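Local structure of periplasmic solute binding protein (Candidatus Liberibacter asiaticus str. psy62, 6IXI) at residues G242-D247 / T268-T273; W167-E172 / K216-E221. The protein probably captures zinc or manganese in the periplasm and hands it to an ABC transporter for uptake, as in other ZnuA-like solute-binding proteins. All coordinates share one frame; numbering follows the deposited sequence. Where two conformers were deposited one is given.

Contact 1. Residues G242-D247 / T268-T273. With CD (cadmium ion), chain B; SO4 (sulfate ion), chain M.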
loop_
_atom_site.group_PDB
_atom_site.type_symbol
_atom_site.label_atom_id
_atom_site.label_comp_id
_atom_site.label_asym_id
_atom_site.label_seq_id
_atom_site.Cartn_x
_atom_site.Cartn_y
_atom_site.Cartn_z
ATOM N N GLY A 242 -8.696 7.887 -14.409
ATOM C CA GLY A 242 -9.488 7.837 -13.187
ATOM C C GLY A 242 -8.643 7.620 -11.920
ATOM O O GLY A 242 -7.413 7.658 -11.943
ATOM N N VAL A 243 -9.325 7.390 -10.793
ATOM C CA VAL A 243 -8.693 7.395 -9.483
ATOM C C VAL A 243 -8.424 5.968 -8.988
ATOM O O VAL A 243 -9.321 5.122 -8.987
ATOM C CB VAL A 243 -9.538 8.199 -8.479
ATOM C CG1 VAL A 243 -8.975 8.073 -7.078
ATOM C CG2 VAL A 243 -9.602 9.677 -8.869
ATOM N N LEU A 244 -7.189 5.724 -8.526
ATOM C CA LEU A 244 -6.844 4.488 -7.831
ATOM C C LEU A 244 -6.787 4.706 -6.321
ATOM O O LEU A 244 -6.594 5.826 -5.850
ATOM C CB LEU A 244 -5.513 3.923 -8.343
ATOM C CG LEU A 244 -5.348 3.834 -9.861
ATOM C CD1 LEU A 244 -3.911 3.443 -10.232
ATOM C CD2 LEU A 244 -6.336 2.841 -10.455
ATOM N N TYR A 245 -6.972 3.607 -5.577
ATOM C CA TYR A 245 -6.804 3.585 -4.132
ATOM C C TYR A 245 -5.519 2.857 -3.800
ATOM O O TYR A 245 -5.349 1.688 -4.164
ATOM C CB TYR A 245 -7.975 2.882 -3.440
ATOM C CG TYR A 245 -9.215 3.735 -3.413
ATOM C CD1 TYR A 245 -10.010 3.876 -4.546
ATOM C CD2 TYR A 245 -9.559 4.438 -2.267
ATOM C CE1 TYR A 245 -11.138 4.683 -4.529
ATOM C CE2 TYR A 245 -10.686 5.239 -2.237
ATOM C CZ TYR A 245 -11.472 5.364 -3.368
ATOM O OH TYR A 245 -12.578 6.162 -3.304
ATOM N N VAL A 246 -4.623 3.581 -3.114
ATOM C CA VAL A 246 -3.311 3.041 -2.797
ATOM C C VAL A 246 -2.906 3.393 -1.364
ATOM O O VAL A 246 -2.332 2.553 -0.679
ATOM C CB VAL A 246 -2.232 3.447 -3.832
ATOM C CG1 VAL A 246 -2.631 3.060 -5.246
ATOM C CG2 VAL A 246 -1.914 4.933 -3.775
ATOM N N ASP A 247 -3.158 4.630 -0.924
ATOM C CA ASP A 247 -2.508 5.137 0.280
ATOM C C ASP A 247 -3.322 4.880 1.540
ATOM O O ASP A 247 -2.821 5.020 2.650
ATOM C CB ASP A 247 -2.184 6.628 0.162
ATOM C CG ASP A 247 -0.777 6.855 -0.359
ATOM O OD1 ASP A 247 -0.057 5.851 -0.520
ATOM O OD2 ASP A 247 -0.413 8.027 -0.616
ATOM N N THR A 268 -8.416 -3.874 -10.772
ATOM C CA THR A 268 -9.520 -4.007 -11.716
ATOM C C THR A 268 -9.556 -2.783 -12.619
ATOM O O THR A 268 -9.790 -2.887 -13.819
ATOM C CB THR A 268 -10.891 -4.052 -11.023
ATOM O OG1 THR A 268 -11.029 -5.365 -10.492
ATOM C CG2 THR A 268 -12.031 -3.850 -11.996
ATOM N N LYS A 269 -9.366 -1.613 -12.018
ATOM C CA LYS A 269 -9.433 -0.381 -12.779
ATOM C C LYS A 269 -8.242 -0.297 -13.732
ATOM O O LYS A 269 -8.375 0.160 -14.856
ATOM C CB LYS A 269 -9.482 0.793 -11.807
ATOM C CG LYS A 269 -9.650 2.135 -12.472
ATOM C CD LYS A 269 -10.334 3.062 -11.532
ATOM C CE LYS A 269 -10.652 4.368 -12.219
ATOM N NZ LYS A 269 -11.733 4.193 -13.206
ATOM N N ILE A 270 -7.070 -0.762 -13.291
ATOM C CA ILE A 270 -5.927 -0.854 -14.186
ATOM C C ILE A 270 -6.215 -1.815 -15.348
ATOM O O ILE A 270 -6.009 -1.448 -16.500
ATOM C CB ILE A 270 -4.633 -1.196 -13.424
ATOM C CG1 ILE A 270 -4.243 -0.086 -12.439
ATOM C CG2 ILE A 270 -3.520 -1.501 -14.411
ATOM C CD1 ILE A 270 -3.436 -0.593 -11.266
ATOM N N VAL A 271 -6.688 -3.032 -15.037
ATOM C CA VAL A 271 -6.958 -4.045 -16.050
ATOM C C VAL A 271 -7.881 -3.467 -17.123
ATOM O O VAL A 271 -7.704 -3.734 -18.311
ATOM C CB VAL A 271 -7.560 -5.327 -15.436
ATOM C CG1 VAL A 271 -8.517 -6.022 -16.390
ATOM C CG2 VAL A 271 -6.476 -6.291 -14.995
ATOM N N ASP A 272 -8.858 -2.670 -16.677
ATOM C CA ASP A 272 -9.975 -2.217 -17.496
ATOM C C ASP A 272 -9.518 -1.102 -18.421
ATOM O O ASP A 272 -10.206 -0.771 -19.374
ATOM C CB ASP A 272 -11.185 -1.813 -16.649
ATOM C CG ASP A 272 -11.892 -3.008 -16.047
ATOM O OD1 ASP A 272 -11.487 -4.136 -16.358
ATOM O OD2 ASP A 272 -12.820 -2.809 -15.244
ATOM N N THR A 273 -8.348 -0.548 -18.118
ATOM C CA THR A 273 -7.664 0.424 -18.944
ATOM C C THR A 273 -6.784 -0.256 -19.990
ATOM O O THR A 273 -6.607 0.274 -21.078
ATOM C CB THR A 273 -6.771 1.288 -18.052
ATOM O OG1 THR A 273 -7.380 2.575 -17.991
ATOM C CG2 THR A 273 -5.329 1.362 -18.511
HETATM CD CD CD B . 1.697 7.196 -1.107
HETATM S S SO4 M . -13.451 7.610 0.221
HETATM O O1 SO4 M . -14.043 8.877 0.562
HETATM O O2 SO4 M . -12.902 7.012 1.411
HETATM O O3 SO4 M . -12.392 7.813 -0.738
HETATM O O4 SO4 M . -14.469 6.753 -0.345
#
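Leu244 meets the helix through both its methyls. CD2 rests against the aliphatic stem of Lys269, 3.9 Å from its CG, and lies 4.1 Å from Ile270 CG1, while CD1 packs against the outer end of the isoleucine; the Leu244 and Ile270 side chains run at about a right angle to each other. Lys269 holds its CG anti to the backbone N (chi1 -176°), and this carries the chain across to the strand backbone, where CD comes within 3.4 Å of Val243 O and CE lies over the bare CA of Gly242 at 3.8 Å. No hydrogen bond joins the two segments, and the grip is van der Waals contact throughout. Beyond the strand, Tyr245 OH donates to O3 of a sulfate, probably from the crystallisation liquor, at 3.1 Å, with O3 at the edge of the ring and in its plane. Asp247 chelates the cadmium ion through OD1 and OD2, alongside His39, His106 and Glu172. The axes of strand 242-244 and helix segment 268-273 pass 9.4 Å apart, their N-to-C directions 142° from each other; Leu244 also touches Phe219 of strand 217-221 and Thr170 of strand 167-170, and Ile270 reaches Phe168.

Contact 2. Residues W167-E172 / K216-E221. With CD (cadmium ion), chain B.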
loop_
_atom_site.group_PDB
_atom_site.type_symbol
_atom_site.label_atom_id
_atom_site.label_comp_id
_atom_site.label_asym_id
_atom_site.label_seq_id
_atom_site.Cartn_x
_atom_site.Cartn_y
_atom_site.Cartn_z
ATOM N N TRP A 167 2.914 -0.648 -19.244
ATOM C CA TRP A 167 3.239 0.564 -18.507
ATOM C C TRP A 167 2.116 0.828 -17.515
ATOM O O TRP A 167 0.957 0.813 -17.913
ATOM C CB TRP A 167 3.338 1.754 -19.472
ATOM C CG TRP A 167 4.537 1.732 -20.369
ATOM C CD1 TRP A 167 4.624 1.205 -21.625
ATOM C CD2 TRP A 167 5.833 2.272 -20.065
ATOM N NE1 TRP A 167 5.889 1.382 -22.120
ATOM C CE2 TRP A 167 6.651 2.031 -21.186
ATOM C CE3 TRP A 167 6.375 2.937 -18.961
ATOM C CZ2 TRP A 167 7.981 2.433 -21.226
ATOM C CZ3 TRP A 167 7.693 3.338 -19.001
ATOM C CH2 TRP A 167 8.482 3.090 -20.123
ATOM N N PHE A 168 2.480 1.043 -16.242
ATOM C CA PHE A 168 1.596 1.638 -15.248
ATOM C C PHE A 168 2.026 3.085 -15.039
ATOM O O PHE A 168 3.111 3.328 -14.509
ATOM C CB PHE A 168 1.676 0.908 -13.898
ATOM C CG PHE A 168 1.312 -0.559 -13.904
ATOM C CD1 PHE A 168 0.372 -1.064 -14.803
ATOM C CD2 PHE A 168 1.894 -1.434 -12.988
ATOM C CE1 PHE A 168 0.039 -2.416 -14.793
ATOM C CE2 PHE A 168 1.573 -2.786 -12.987
ATOM C CZ PHE A 168 0.644 -3.274 -13.889
ATOM N N VAL A 169 1.159 4.024 -15.441
ATOM C CA VAL A 169 1.450 5.445 -15.319
ATOM C C VAL A 169 0.494 6.105 -14.331
ATOM O O VAL A 169 -0.720 6.110 -14.524
ATOM C CB VAL A 169 1.467 6.169 -16.681
ATOM C CG1 VAL A 169 1.858 7.633 -16.507
ATOM C CG2 VAL A 169 2.454 5.489 -17.623
ATOM N N THR A 170 1.076 6.684 -13.271
ATOM C CA THR A 170 0.305 7.205 -12.160
ATOM C C THR A 170 0.848 8.580 -11.766
ATOM O O THR A 170 1.816 9.076 -12.345
ATOM C CB THR A 170 0.279 6.213 -10.987
ATOM O OG1 THR A 170 1.617 6.006 -10.542
ATOM C CG2 THR A 170 -0.345 4.880 -11.347
ATOM N N SER A 171 0.194 9.192 -10.777
ATOM C CA SER A 171 0.616 10.488 -10.296
ATOM C C SER A 171 1.739 10.317 -9.263
ATOM O O SER A 171 2.894 10.631 -9.564
ATOM C CB SER A 171 -0.593 11.280 -9.840
ATOM O OG SER A 171 -1.539 11.349 -10.920
ATOM N N GLU A 172 1.423 9.772 -8.078
ATOM C CA GLU A 172 2.461 9.325 -7.153
ATOM C C GLU A 172 3.059 8.028 -7.697
ATOM O O GLU A 172 2.391 7.320 -8.458
ATOM C CB GLU A 172 1.850 9.041 -5.778
ATOM C CG GLU A 172 2.867 8.930 -4.642
ATOM C CD GLU A 172 2.323 8.363 -3.340
ATOM O OE1 GLU A 172 1.275 7.662 -3.385
ATOM O OE2 GLU A 172 2.955 8.593 -2.282
ATOM N N LYS A 216 -1.223 5.135 -23.171
ATOM C CA LYS A 216 -2.589 5.548 -23.461
ATOM C C LYS A 216 -3.308 6.159 -22.260
ATOM O O LYS A 216 -4.330 6.818 -22.441
ATOM C CB LYS A 216 -3.385 4.348 -23.983
ATOM C CG LYS A 216 -2.973 3.883 -25.371
ATOM C CD LYS A 216 -3.348 4.888 -26.443
ATOM C CE LYS A 216 -2.404 4.895 -27.629
ATOM N NZ LYS A 216 -2.854 5.850 -28.669
ATOM N N PHE A 217 -2.812 5.933 -21.037
ATOM C CA PHE A 217 -3.577 6.318 -19.853
ATOM C C PHE A 217 -2.655 6.741 -18.709
ATOM O O PHE A 217 -1.546 6.223 -18.557
ATOM C CB PHE A 217 -4.469 5.165 -19.372
ATOM C CG PHE A 217 -5.647 4.823 -20.255
ATOM C CD1 PHE A 217 -6.886 5.415 -20.053
ATOM C CD2 PHE A 217 -5.528 3.891 -21.280
ATOM C CE1 PHE A 217 -7.970 5.081 -20.862
ATOM C CE2 PHE A 217 -6.603 3.574 -22.103
ATOM C CZ PHE A 217 -7.826 4.168 -21.889
ATOM N N ILE A 218 -3.133 7.698 -17.905
ATOM C CA ILE A 218 -2.453 8.069 -16.676
ATOM C C ILE A 218 -3.518 8.195 -15.591
ATOM O O ILE A 218 -4.555 8.827 -15.806
ATOM C CB ILE A 218 -1.611 9.360 -16.820
ATOM C CG1 ILE A 218 -0.973 9.785 -15.489
ATOM C CG2 ILE A 218 -2.435 10.501 -17.407
ATOM C CD1 ILE A 218 0.122 10.842 -15.624
ATOM N N PHE A 219 -3.215 7.623 -14.421
ATOM C CA PHE A 219 -4.111 7.677 -13.276
ATOM C C PHE A 219 -3.698 8.773 -12.302
ATOM O O PHE A 219 -2.557 9.247 -12.316
ATOM C CB PHE A 219 -4.055 6.347 -12.526
ATOM C CG PHE A 219 -4.517 5.191 -13.368
ATOM C CD1 PHE A 219 -5.861 4.879 -13.452
ATOM C CD2 PHE A 219 -3.610 4.456 -14.121
ATOM C CE1 PHE A 219 -6.290 3.831 -14.254
ATOM C CE2 PHE A 219 -4.038 3.401 -14.913
ATOM C CZ PHE A 219 -5.378 3.085 -14.968
ATOM N N SER A 220 -4.655 9.142 -11.447
ATOM C CA SER A 220 -4.330 9.768 -10.182
ATOM C C SER A 220 -4.868 8.883 -9.059
ATOM O O SER A 220 -5.420 7.805 -9.313
ATOM C CB SER A 220 -4.875 11.174 -10.101
ATOM O OG SER A 220 -6.285 11.148 -9.947
ATOM N N GLU A 221 -4.717 9.350 -7.815
ATOM C CA GLU A 221 -5.035 8.492 -6.689
ATOM C C GLU A 221 -5.921 9.226 -5.682
ATOM O O GLU A 221 -6.194 10.420 -5.826
ATOM C CB GLU A 221 -3.751 7.897 -6.106
ATOM C CG GLU A 221 -2.914 7.141 -7.123
ATOM C CD GLU A 221 -1.870 7.986 -7.846
ATOM O OE1 GLU A 221 -1.117 8.722 -7.163
ATOM O OE2 GLU A 221 -1.827 7.928 -9.092
HETATM CD CD CD B . 1.697 7.196 -1.107
HETATM O O HOH W 1 -1.149 8.304 -4.463
#
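Glu221 OE1 is gripped by three donors: the backbone N of Glu172 at 2.9 Å, a water, and the side-chain ND2 of Asn224, outside the two segments. The other oxygen, OE2, takes Ser171 N at 2.9 Å on its syn lone pair, with an N-H...O angle of 163°. Two successive backbone amides therefore clasp one carboxylate, which fixes its rotation where the chain turns a corner at Ser171. A bend at chi2 (91°) brings the carboxylate across to them. Ser171 OG returns a bond to Phe219 O at 2.7 Å, in the carbonyl plane and on a lone pair, and Thr170 OG1 reaches forward to Glu172 O at 2.6 Å. Farther back the strands run in the same sense but splay by 46°, joined by a single backbone hydrogen bond, Phe219 N to Val169 O at 2.9 Å; Val169 CG1 packs 3.7 Å from Ile218 CG1 on the side covered by helix 227-236. Glu172 extends away to chelate the cadmium ion through OE1 and OE2, the latter at 2.2 Å and also accepting a hydrogen bond from Asn193 N. The water bridges Glu172 OE1 to Glu221 OE1, so Glu221 is a second-shell residue holding both backbone and carboxylate of a metal ligand. A ligand just beyond the C-terminal end of a parallel strand, in the C-terminal lobe, is typical of cluster 9 solute-binding proteins; a glutamate there recalls manganese-binding members such as PsaA.

Overall arrangement
The two contacts lie side by side, their centres 9 Å apart, on the same side of the chain's centre. Along the chain they come in series, contact 2 closing before contact 1 opens. Strands 217-221 and 239-244 are parallel neighbours, and the probable hydrogen bonds from Leu244 N to Ser220 O and from Ser220 N to Gly242 O join the contacts directly. Contact 2 carries the parallel array on to strand 167-170, whereas contact 1 packs it against helix 259-274. Each contact supplies one acidic ligand, Glu172 or Asp247, to the same cadmium ion, so this lobe provides two carboxylates to the site completed by His39 and His106.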